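Local coordinates for protein D-ribulose-5-phosphate 3-epimerase, putative (Plasmodium falciparum, PDB 1TQX) that probably interconverts D-ribulose 5-phosphate and D-xylulose 5-phosphate as a metal-dependent epimerase built on a TIM barrel, at residues Leu37-Met42 and Glu77-Leu82; Pro53-Leu58 and Phe67-Met72; Gln88-Phe93 and Thr141-Thr146. All coordinates share one frame; numbering follows the deposited sequence.

Contact 1: Leu37-Met42 and Glu77-Leu82; sequences LDVMDM and EKYVPL. With ZN (zinc ion), chain D.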
loop_
_atom_site.group_PDB
_atom_site.type_symbol
_atom_site.label_atom_id
_atom_site.label_comp_id
_atom_site.label_asym_id
_atom_site.label_seq_id
_atom_site.Cartn_x
_atom_site.Cartn_y
_atom_site.Cartn_z
ATOM N N LEU A 37 -6.260 -2.063 1.682
ATOM C CA LEU A 37 -7.495 -1.312 1.880
ATOM C C LEU A 37 -7.341 0.193 1.657
ATOM O O LEU A 37 -6.783 0.899 2.499
ATOM C CB LEU A 37 -8.007 -1.581 3.306
ATOM C CG LEU A 37 -8.120 -3.075 3.639
ATOM C CD1 LEU A 37 -8.120 -3.312 5.151
ATOM C CD2 LEU A 37 -9.390 -3.619 2.996
ATOM N N ASP A 38 -7.846 0.677 0.525
ATOM C CA ASP A 38 -7.767 2.100 0.188
ATOM C C ASP A 38 -8.885 2.944 0.790
ATOM O O ASP A 38 -10.051 2.776 0.442
ATOM C CB ASP A 38 -7.783 2.290 -1.337
ATOM C CG ASP A 38 -6.502 1.827 -1.995
ATOM O OD1 ASP A 38 -5.422 2.152 -1.477
ATOM O OD2 ASP A 38 -6.569 1.153 -3.041
ATOM N N VAL A 39 -8.510 3.865 1.674
ATOM C CA VAL A 39 -9.458 4.767 2.330
ATOM C C VAL A 39 -9.315 6.151 1.689
ATOM O O VAL A 39 -8.239 6.745 1.727
ATOM C CB VAL A 39 -9.158 4.865 3.841
ATOM C CG1 VAL A 39 -10.180 5.769 4.531
ATOM C CG2 VAL A 39 -9.185 3.460 4.461
ATOM N N MET A 40 -10.398 6.649 1.094
ATOM C CA MET A 40 -10.411 7.950 0.414
ATOM C C MET A 40 -11.555 8.793 0.988
ATOM O O MET A 40 -12.657 8.279 1.193
ATOM C CB MET A 40 -10.602 7.731 -1.091
ATOM C CG MET A 40 -9.579 6.775 -1.687
ATOM S SD MET A 40 -10.011 6.340 -3.368
ATOM C CE MET A 40 -8.558 5.393 -3.872
ATOM N N ASP A 41 -11.296 10.080 1.232
ATOM C CA ASP A 41 -12.299 10.950 1.858
ATOM C C ASP A 41 -12.906 12.067 1.018
ATOM O O ASP A 41 -13.458 13.019 1.571
ATOM C CB ASP A 41 -11.705 11.571 3.131
ATOM C CG ASP A 41 -10.568 12.545 2.838
ATOM O OD1 ASP A 41 -10.177 12.682 1.658
ATOM O OD2 ASP A 41 -10.063 13.180 3.794
ATOM N N MET A 42 -12.794 11.967 -0.300
ATOM C CA MET A 42 -13.333 12.977 -1.211
ATOM C C MET A 42 -12.682 14.353 -1.025
ATOM O O MET A 42 -13.147 15.349 -1.586
ATOM C CB MET A 42 -14.854 13.084 -1.034
ATOM C CG MET A 42 -15.562 13.855 -2.147
ATOM S SD MET A 42 -15.192 13.207 -3.805
ATOM C CE MET A 42 -16.236 11.799 -3.829
ATOM N N GLU A 77 -4.134 11.421 11.230
ATOM C CA GLU A 77 -3.978 11.188 12.665
ATOM C C GLU A 77 -5.310 10.758 13.305
ATOM O O GLU A 77 -5.333 9.970 14.253
ATOM C CB GLU A 77 -3.454 12.465 13.343
ATOM C CG GLU A 77 -4.326 13.711 13.101
ATOM C CD GLU A 77 -3.920 14.529 11.870
ATOM O OE1 GLU A 77 -3.172 14.022 11.005
ATOM O OE2 GLU A 77 -4.367 15.695 11.768
ATOM N N LYS A 78 -6.422 11.257 12.771
ATOM C CA LYS A 78 -7.747 10.925 13.310
ATOM C C LYS A 78 -8.145 9.471 13.108
ATOM O O LYS A 78 -9.024 8.954 13.806
ATOM C CB LYS A 78 -8.821 11.796 12.657
ATOM C CG LYS A 78 -8.716 13.278 12.952
ATOM C CD LYS A 78 -9.851 14.028 12.273
ATOM C CE LYS A 78 -9.778 15.519 12.555
ATOM N NZ LYS A 78 -10.921 16.226 11.917
ATOM N N TYR A 79 -7.515 8.815 12.143
ATOM C CA TYR A 79 -7.851 7.434 11.840
ATOM C C TYR A 79 -7.124 6.384 12.679
ATOM O O TYR A 79 -7.574 5.247 12.763
ATOM C CB TYR A 79 -7.610 7.153 10.346
ATOM C CG TYR A 79 -8.500 7.954 9.411
ATOM C CD1 TYR A 79 -8.316 9.328 9.243
ATOM C CD2 TYR A 79 -9.530 7.340 8.705
ATOM C CE1 TYR A 79 -9.140 10.072 8.390
ATOM C CE2 TYR A 79 -10.364 8.077 7.845
ATOM C CZ TYR A 79 -10.160 9.440 7.694
ATOM O OH TYR A 79 -10.955 10.180 6.841
ATOM N N VAL A 80 -6.011 6.752 13.303
ATOM C CA VAL A 80 -5.256 5.785 14.095
ATOM C C VAL A 80 -6.057 5.094 15.211
ATOM O O VAL A 80 -6.055 3.865 15.313
ATOM C CB VAL A 80 -3.988 6.431 14.702
ATOM C CG1 VAL A 80 -3.197 5.390 15.498
ATOM C CG2 VAL A 80 -3.110 6.998 13.583
ATOM N N PRO A 81 -6.749 5.865 16.061
ATOM C CA PRO A 81 -7.508 5.204 17.126
ATOM C C PRO A 81 -8.694 4.383 16.620
ATOM O O PRO A 81 -9.234 3.549 17.348
ATOM C CB PRO A 81 -7.938 6.371 18.023
ATOM C CG PRO A 81 -8.075 7.501 17.057
ATOM C CD PRO A 81 -6.864 7.331 16.159
ATOM N N LEU A 82 -9.083 4.615 15.367
ATOM C CA LEU A 82 -10.211 3.907 14.773
ATOM C C LEU A 82 -9.816 2.623 14.040
ATOM O O LEU A 82 -10.685 1.875 13.587
ATOM C CB LEU A 82 -10.934 4.832 13.785
ATOM C CG LEU A 82 -11.337 6.221 14.297
ATOM C CD1 LEU A 82 -11.912 7.050 13.148
ATOM C CD2 LEU A 82 -12.361 6.081 15.413
HETATM ZN ZN ZN D . -3.392 2.083 -2.096
HETATM O O HOH W 1 -10.332 12.669 6.470
#

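Contact 2: Pro53-Leu58 and Phe67-Met72; sequences PVINNL and FDVHLM. With ZN (zinc ion), chain D.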
loop_
_atom_site.group_PDB
_atom_site.type_symbol
_atom_site.label_atom_id
_atom_site.label_comp_id
_atom_site.label_asym_id
_atom_site.label_seq_id
_atom_site.Cartn_x
_atom_site.Cartn_y
_atom_site.Cartn_z
ATOM N N PRO A 53 -15.336 1.926 9.913
ATOM C CA PRO A 53 -16.477 1.047 10.210
ATOM C C PRO A 53 -16.498 -0.201 9.326
ATOM O O PRO A 53 -16.804 -1.301 9.789
ATOM C CB PRO A 53 -17.680 1.948 9.957
ATOM C CG PRO A 53 -17.168 3.300 10.352
ATOM C CD PRO A 53 -15.781 3.320 9.726
ATOM N N VAL A 54 -16.168 -0.020 8.052
ATOM C CA VAL A 54 -16.155 -1.136 7.117
ATOM C C VAL A 54 -14.964 -2.053 7.389
ATOM O O VAL A 54 -15.109 -3.275 7.446
ATOM C CB VAL A 54 -16.085 -0.632 5.660
ATOM C CG1 VAL A 54 -16.043 -1.808 4.698
ATOM C CG2 VAL A 54 -17.288 0.254 5.366
ATOM N N ILE A 55 -13.790 -1.459 7.564
ATOM C CA ILE A 55 -12.580 -2.234 7.832
ATOM C C ILE A 55 -12.652 -2.996 9.158
ATOM O O ILE A 55 -12.231 -4.152 9.243
ATOM C CB ILE A 55 -11.334 -1.311 7.830
ATOM C CG1 ILE A 55 -11.132 -0.738 6.418
ATOM C CG2 ILE A 55 -10.104 -2.079 8.315
ATOM C CD1 ILE A 55 -10.095 0.381 6.337
ATOM N N ASN A 56 -13.179 -2.350 10.194
ATOM C CA ASN A 56 -13.294 -2.994 11.504
ATOM C C ASN A 56 -14.238 -4.196 11.453
ATOM O O ASN A 56 -14.017 -5.196 12.145
ATOM C CB ASN A 56 -13.775 -1.983 12.557
ATOM C CG ASN A 56 -12.718 -0.941 12.890
ATOM O OD1 ASN A 56 -13.027 0.131 13.417
ATOM N ND2 ASN A 56 -11.462 -1.253 12.587
ATOM N N ASN A 57 -15.288 -4.098 10.637
ATOM C CA ASN A 57 -16.256 -5.184 10.490
ATOM C C ASN A 57 -15.629 -6.336 9.696
ATOM O O ASN A 57 -15.834 -7.509 10.014
ATOM C CB ASN A 57 -17.517 -4.688 9.773
ATOM C CG ASN A 57 -18.625 -5.738 9.735
ATOM O OD1 ASN A 57 -18.870 -6.375 8.705
ATOM N ND2 ASN A 57 -19.291 -5.930 10.870
ATOM N N LEU A 58 -14.868 -5.993 8.663
ATOM C CA LEU A 58 -14.199 -6.996 7.834
ATOM C C LEU A 58 -13.316 -7.925 8.676
ATOM O O LEU A 58 -13.270 -9.136 8.445
ATOM C CB LEU A 58 -13.329 -6.310 6.776
ATOM C CG LEU A 58 -12.460 -7.216 5.897
ATOM C CD1 LEU A 58 -13.344 -8.120 5.049
ATOM C CD2 LEU A 58 -11.551 -6.361 5.016
ATOM N N PHE A 67 -3.780 -6.729 7.434
ATOM C CA PHE A 67 -4.562 -5.556 7.055
ATOM C C PHE A 67 -3.669 -4.357 6.745
ATOM O O PHE A 67 -3.109 -3.728 7.648
ATOM C CB PHE A 67 -5.561 -5.204 8.171
ATOM C CG PHE A 67 -6.880 -5.936 8.066
ATOM C CD1 PHE A 67 -6.930 -7.307 7.801
ATOM C CD2 PHE A 67 -8.079 -5.253 8.258
ATOM C CE1 PHE A 67 -8.162 -7.977 7.730
ATOM C CE2 PHE A 67 -9.314 -5.916 8.189
ATOM C CZ PHE A 67 -9.352 -7.276 7.926
ATOM N N ASP A 68 -3.539 -4.045 5.461
ATOM C CA ASP A 68 -2.707 -2.939 5.007
ATOM C C ASP A 68 -3.607 -1.779 4.558
ATOM O O ASP A 68 -4.186 -1.800 3.469
ATOM C CB ASP A 68 -1.812 -3.456 3.876
ATOM C CG ASP A 68 -0.982 -2.379 3.234
ATOM O OD1 ASP A 68 -0.464 -1.492 3.948
ATOM O OD2 ASP A 68 -0.827 -2.446 1.994
ATOM N N VAL A 69 -3.710 -0.766 5.413
ATOM C CA VAL A 69 -4.570 0.387 5.151
ATOM C C VAL A 69 -3.842 1.595 4.576
ATOM O O VAL A 69 -2.939 2.149 5.204
ATOM C CB VAL A 69 -5.316 0.829 6.442
ATOM C CG1 VAL A 69 -6.368 1.875 6.097
ATOM C CG2 VAL A 69 -5.966 -0.383 7.116
ATOM N N HIS A 70 -4.249 2.001 3.376
ATOM C CA HIS A 70 -3.655 3.151 2.707
ATOM C C HIS A 70 -4.594 4.332 2.932
ATOM O O HIS A 70 -5.672 4.398 2.343
ATOM C CB HIS A 70 -3.505 2.871 1.205
ATOM C CG HIS A 70 -2.883 3.994 0.435
ATOM N ND1 HIS A 70 -2.702 3.941 -0.933
ATOM C CD2 HIS A 70 -2.418 5.203 0.829
ATOM C CE1 HIS A 70 -2.154 5.071 -1.345
ATOM N NE2 HIS A 70 -1.971 5.852 -0.297
ATOM N N LEU A 71 -4.177 5.260 3.785
ATOM C CA LEU A 71 -4.981 6.428 4.113
ATOM C C LEU A 71 -4.784 7.600 3.157
ATOM O O LEU A 71 -3.896 8.424 3.349
ATOM C CB LEU A 71 -4.672 6.881 5.546
ATOM C CG LEU A 71 -4.949 5.833 6.634
ATOM C CD1 LEU A 71 -4.278 6.242 7.946
ATOM C CD2 LEU A 71 -6.452 5.678 6.813
ATOM N N MET A 72 -5.603 7.660 2.112
ATOM C CA MET A 72 -5.536 8.771 1.163
ATOM C C MET A 72 -6.573 9.756 1.685
ATOM O O MET A 72 -7.612 9.980 1.063
ATOM C CB MET A 72 -5.905 8.306 -0.248
ATOM C CG MET A 72 -4.811 7.483 -0.911
ATOM S SD MET A 72 -5.288 6.766 -2.502
ATOM C CE MET A 72 -5.768 5.122 -1.996
HETATM ZN ZN ZN D . -3.392 2.083 -2.096
#

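Contact 3: Gln88-Phe93 and Thr141-Thr146; sequences QLTFHF and TVLVMT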
loop_
_atom_site.group_PDB
_atom_site.type_symbol
_atom_site.label_atom_id
_atom_site.label_comp_id
_atom_site.label_asym_id
_atom_site.label_seq_id
_atom_site.Cartn_x
_atom_site.Cartn_y
_atom_site.Cartn_z
ATOM N N GLN A 88 -1.041 -2.365 9.328
ATOM C CA GLN A 88 -0.199 -1.251 8.923
ATOM C C GLN A 88 -1.065 -0.097 8.479
ATOM O O GLN A 88 -2.072 -0.295 7.797
ATOM C CB GLN A 88 0.745 -1.619 7.773
ATOM C CG GLN A 88 1.489 -0.399 7.222
ATOM C CD GLN A 88 2.609 -0.759 6.258
ATOM O OE1 GLN A 88 3.781 -0.739 6.621
ATOM N NE2 GLN A 88 2.247 -1.098 5.026
ATOM N N LEU A 89 -0.674 1.106 8.884
ATOM C CA LEU A 89 -1.379 2.313 8.493
ATOM C C LEU A 89 -0.383 3.136 7.692
ATOM O O LEU A 89 0.709 3.453 8.174
ATOM C CB LEU A 89 -1.844 3.111 9.719
ATOM C CG LEU A 89 -2.824 2.436 10.686
ATOM C CD1 LEU A 89 -3.285 3.476 11.726
ATOM C CD2 LEU A 89 -4.027 1.868 9.932
ATOM N N THR A 90 -0.751 3.458 6.458
ATOM C CA THR A 90 0.110 4.240 5.578
ATOM C C THR A 90 -0.536 5.592 5.304
ATOM O O THR A 90 -1.646 5.657 4.774
ATOM C CB THR A 90 0.334 3.500 4.232
ATOM O OG1 THR A 90 1.022 2.268 4.479
ATOM C CG2 THR A 90 1.156 4.354 3.264
ATOM N N PHE A 91 0.144 6.671 5.680
ATOM C CA PHE A 91 -0.402 8.002 5.443
ATOM C C PHE A 91 0.422 8.709 4.377
ATOM O O PHE A 91 1.526 8.268 4.046
ATOM C CB PHE A 91 -0.429 8.822 6.748
ATOM C CG PHE A 91 0.929 9.120 7.321
ATOM C CD1 PHE A 91 1.634 10.256 6.927
ATOM C CD2 PHE A 91 1.493 8.279 8.278
ATOM C CE1 PHE A 91 2.885 10.551 7.480
ATOM C CE2 PHE A 91 2.745 8.569 8.835
ATOM C CZ PHE A 91 3.438 9.707 8.433
ATOM N N HIS A 92 -0.118 9.794 3.827
ATOM C CA HIS A 92 0.584 10.537 2.790
ATOM C C HIS A 92 1.463 11.664 3.300
ATOM O O HIS A 92 1.059 12.452 4.150
ATOM C CB HIS A 92 -0.414 11.082 1.762
ATOM C CG HIS A 92 -0.685 10.133 0.636
ATOM N ND1 HIS A 92 0.094 10.092 -0.503
ATOM C CD2 HIS A 92 -1.578 9.122 0.518
ATOM C CE1 HIS A 92 -0.303 9.092 -1.269
ATOM N NE2 HIS A 92 -1.315 8.485 -0.671
ATOM N N PHE A 93 2.679 11.717 2.764
ATOM C CA PHE A 93 3.656 12.746 3.101
ATOM C C PHE A 93 2.986 14.092 2.826
ATOM O O PHE A 93 3.134 15.043 3.595
ATOM C CB PHE A 93 4.897 12.548 2.211
ATOM C CG PHE A 93 6.029 13.520 2.462
ATOM C CD1 PHE A 93 6.613 13.642 3.720
ATOM C CD2 PHE A 93 6.566 14.255 1.405
ATOM C CE1 PHE A 93 7.721 14.477 3.917
ATOM C CE2 PHE A 93 7.672 15.089 1.596
ATOM C CZ PHE A 93 8.248 15.196 2.854
ATOM N N THR A 141 7.379 0.812 5.726
ATOM C CA THR A 141 7.130 0.748 4.290
ATOM C C THR A 141 6.961 2.116 3.636
ATOM O O THR A 141 6.373 3.026 4.224
ATOM C CB THR A 141 5.808 -0.011 3.999
ATOM O OG1 THR A 141 5.806 -1.277 4.670
ATOM C CG2 THR A 141 5.630 -0.221 2.491
ATOM N N VAL A 142 7.475 2.250 2.419
ATOM C CA VAL A 142 7.301 3.469 1.645
ATOM C C VAL A 142 6.464 3.024 0.449
ATOM O O VAL A 142 6.843 2.099 -0.267
ATOM C CB VAL A 142 8.627 4.062 1.126
ATOM C CG1 VAL A 142 8.330 5.207 0.161
ATOM C CG2 VAL A 142 9.450 4.590 2.290
ATOM N N LEU A 143 5.313 3.659 0.264
ATOM C CA LEU A 143 4.422 3.318 -0.838
ATOM C C LEU A 143 4.628 4.323 -1.969
ATOM O O LEU A 143 4.204 5.475 -1.873
ATOM C CB LEU A 143 2.961 3.354 -0.350
ATOM C CG LEU A 143 1.832 2.775 -1.217
ATOM C CD1 LEU A 143 0.525 2.843 -0.423
ATOM C CD2 LEU A 143 1.696 3.542 -2.515
ATOM N N VAL A 144 5.300 3.879 -3.029
ATOM C CA VAL A 144 5.568 4.714 -4.191
ATOM C C VAL A 144 4.382 4.596 -5.148
ATOM O O VAL A 144 4.184 3.550 -5.765
ATOM C CB VAL A 144 6.862 4.253 -4.928
ATOM C CG1 VAL A 144 7.055 5.056 -6.210
ATOM C CG2 VAL A 144 8.072 4.415 -4.014
ATOM N N MET A 145 3.580 5.653 -5.253
ATOM C CA MET A 145 2.439 5.629 -6.164
ATOM C C MET A 145 2.984 5.595 -7.585
ATOM O O MET A 145 3.841 6.409 -7.942
ATOM C CB MET A 145 1.569 6.881 -6.005
ATOM C CG MET A 145 0.769 6.967 -4.711
ATOM S SD MET A 145 -0.351 5.565 -4.458
ATOM C CE MET A 145 -1.411 5.672 -5.885
ATOM N N THR A 146 2.499 4.656 -8.389
ATOM C CA THR A 146 2.938 4.563 -9.778
ATOM C C THR A 146 1.833 5.083 -10.693
ATOM O O THR A 146 1.860 4.886 -11.911
ATOM C CB THR A 146 3.330 3.120 -10.157
ATOM O OG1 THR A 146 2.335 2.202 -9.689
ATOM C CG2 THR A 146 4.681 2.764 -9.536
#

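Contact 1: Leu37-Met42 and Glu77-Leu82
OD2 of Asp41 is held twice, by a water that also binds OH of Tyr79 and by the backbone N of Glu74. The water oxygen lies 2.7 Å from OD2 of Asp41 and 2.6 Å from OH of Tyr79, at the edge of the phenol ring and in its plane. The phenol gives its proton to the water, which in turn donates to OD2 of Asp41. With CG between the backbone N and the carbonyl carbon (chi1 67°), the carboxylate of Asp41 is placed so that OD1 takes the N-H of Phe44 while OD2 meets Glu74 and the water. CB of Asp41 passes 4.0 Å from OH of Tyr79. The apolar half of the contact is slight: CG1 of Val39 meets CE2 of Tyr79 at 4.0 Å, the two side chains crossing obliquely. Residues alternate along the strand, so Val39 points toward Tyr79 while Asp38 turns into the barrel, where OD1 binds zinc at 2.1 Å with His36, His70 and Asp179. The water thus ties the loop just after strand 34-40 to the loop after strand 66-72 in the TIM barrel, and the backbone N-H groups probably favour an ionised carboxylate.

Contact 2: Pro53-Leu58 and Phe67-Met72
Phe67 opens the strand segment 67-72 by setting its ring against Ile55 and Leu58 of the helix, whose segment runs antiparallel to the strand at 174°, with the axes 11.2 Å apart. One ortho carbon, CD2, lies 3.8 Å from CG2 of Ile55, and these two side chains slide past each other in opposite directions. Further round the ring, CE2 comes 3.6 Å from the backbone O of Ile55, which sits at the ring edge in its plane, beside the electropositive rim. At the far end CZ meets CG of Leu58 at 3.7 Å and CD2 of Leu58 at 3.8 Å. With CG anti to the backbone N (chi1 175°), the branch of Leu58 is carried out to CZ.

Asp68 points to the other side of the sheet, where its carboxylate receives His36, Gln88 and Gln177. Val69 returns to the helix side: its CG1 and CD1 of Ile55 approach tip to tip at 4.0 Å. His70 turns inward again, and its ND1 binds zinc at 2.3 Å. CG of Met72 rests over one face of that imidazole, offset toward the rim. The chemistry is thus divided by strand alternation: an apolar seam seals helix 52-58 to the outside of the strand, in the beta-alpha-beta unit 34-40, 52-58, 66-72 of a TIM barrel, while the Asp68 carboxylate and the zinc-binding His70 imidazole, with Met72 over it, lie on the other side.

Contact 3: Gln88-Phe93 and Thr141-Thr146
The strand segments 88-92 and 141-145 run at 50° to one another, their axes approaching to 8.3 Å. Thr90 and Leu143 have the nearest CA atoms, 7.8 Å apart, a spacing bridged by side chains. Three pairs do so, each crossing at about a right angle. At the start of the strands Thr141 donates its hydroxyl to Gln88, OG1 to OE1 at 2.9 Å. The donor lies in the carbonyl plane on a lone pair, at a C=O...O angle of 118°. An extended chain, with CG opposite the backbone N (chi1 172°), carries the Gln88 amide across; its NE2 donates to OD1 of Asp68, so the amide is held at both ends. In the middle pair, CG2 of Thr90 touches CD1 of Leu143 at 4.0 Å. Beyond it, CG of Met145 stands at the edge of the His92 ring, 4.2 Å from CE1. That imidazole is anchored by His70 at NE2 and by Glu94 at ND1. Strand 116-121 lies between these two in the sheet, so the side chains meet across the inside of the curved wall. Such layered inward-facing side chains are characteristic of the core of a TIM barrel, here with Leu143 beside the zinc ion and His92 bonded to the zinc ligand His70.

From the N terminus, strand 34-40 leads into helix 52-58 and then strand 66-72, a beta-alpha-beta unit of the barrel. Contact 2 closes the short loop from helix back to strand, and it nests inside the wider loop that contact 1 closes when the chain reaches 77-82. Contact 3 follows in series, spanning from strand 88-92 to strand 141-145 past the intervening strand 116-121. No two loops cross. Strand 66-72 is the common neighbour: it pairs with 34-40 on one flank and 88-92 on the other. Together the contacts tie helix layer, sheet and barrel interior around the zinc, with His70 reaching His92, Leu143 and Met145 of contact 3.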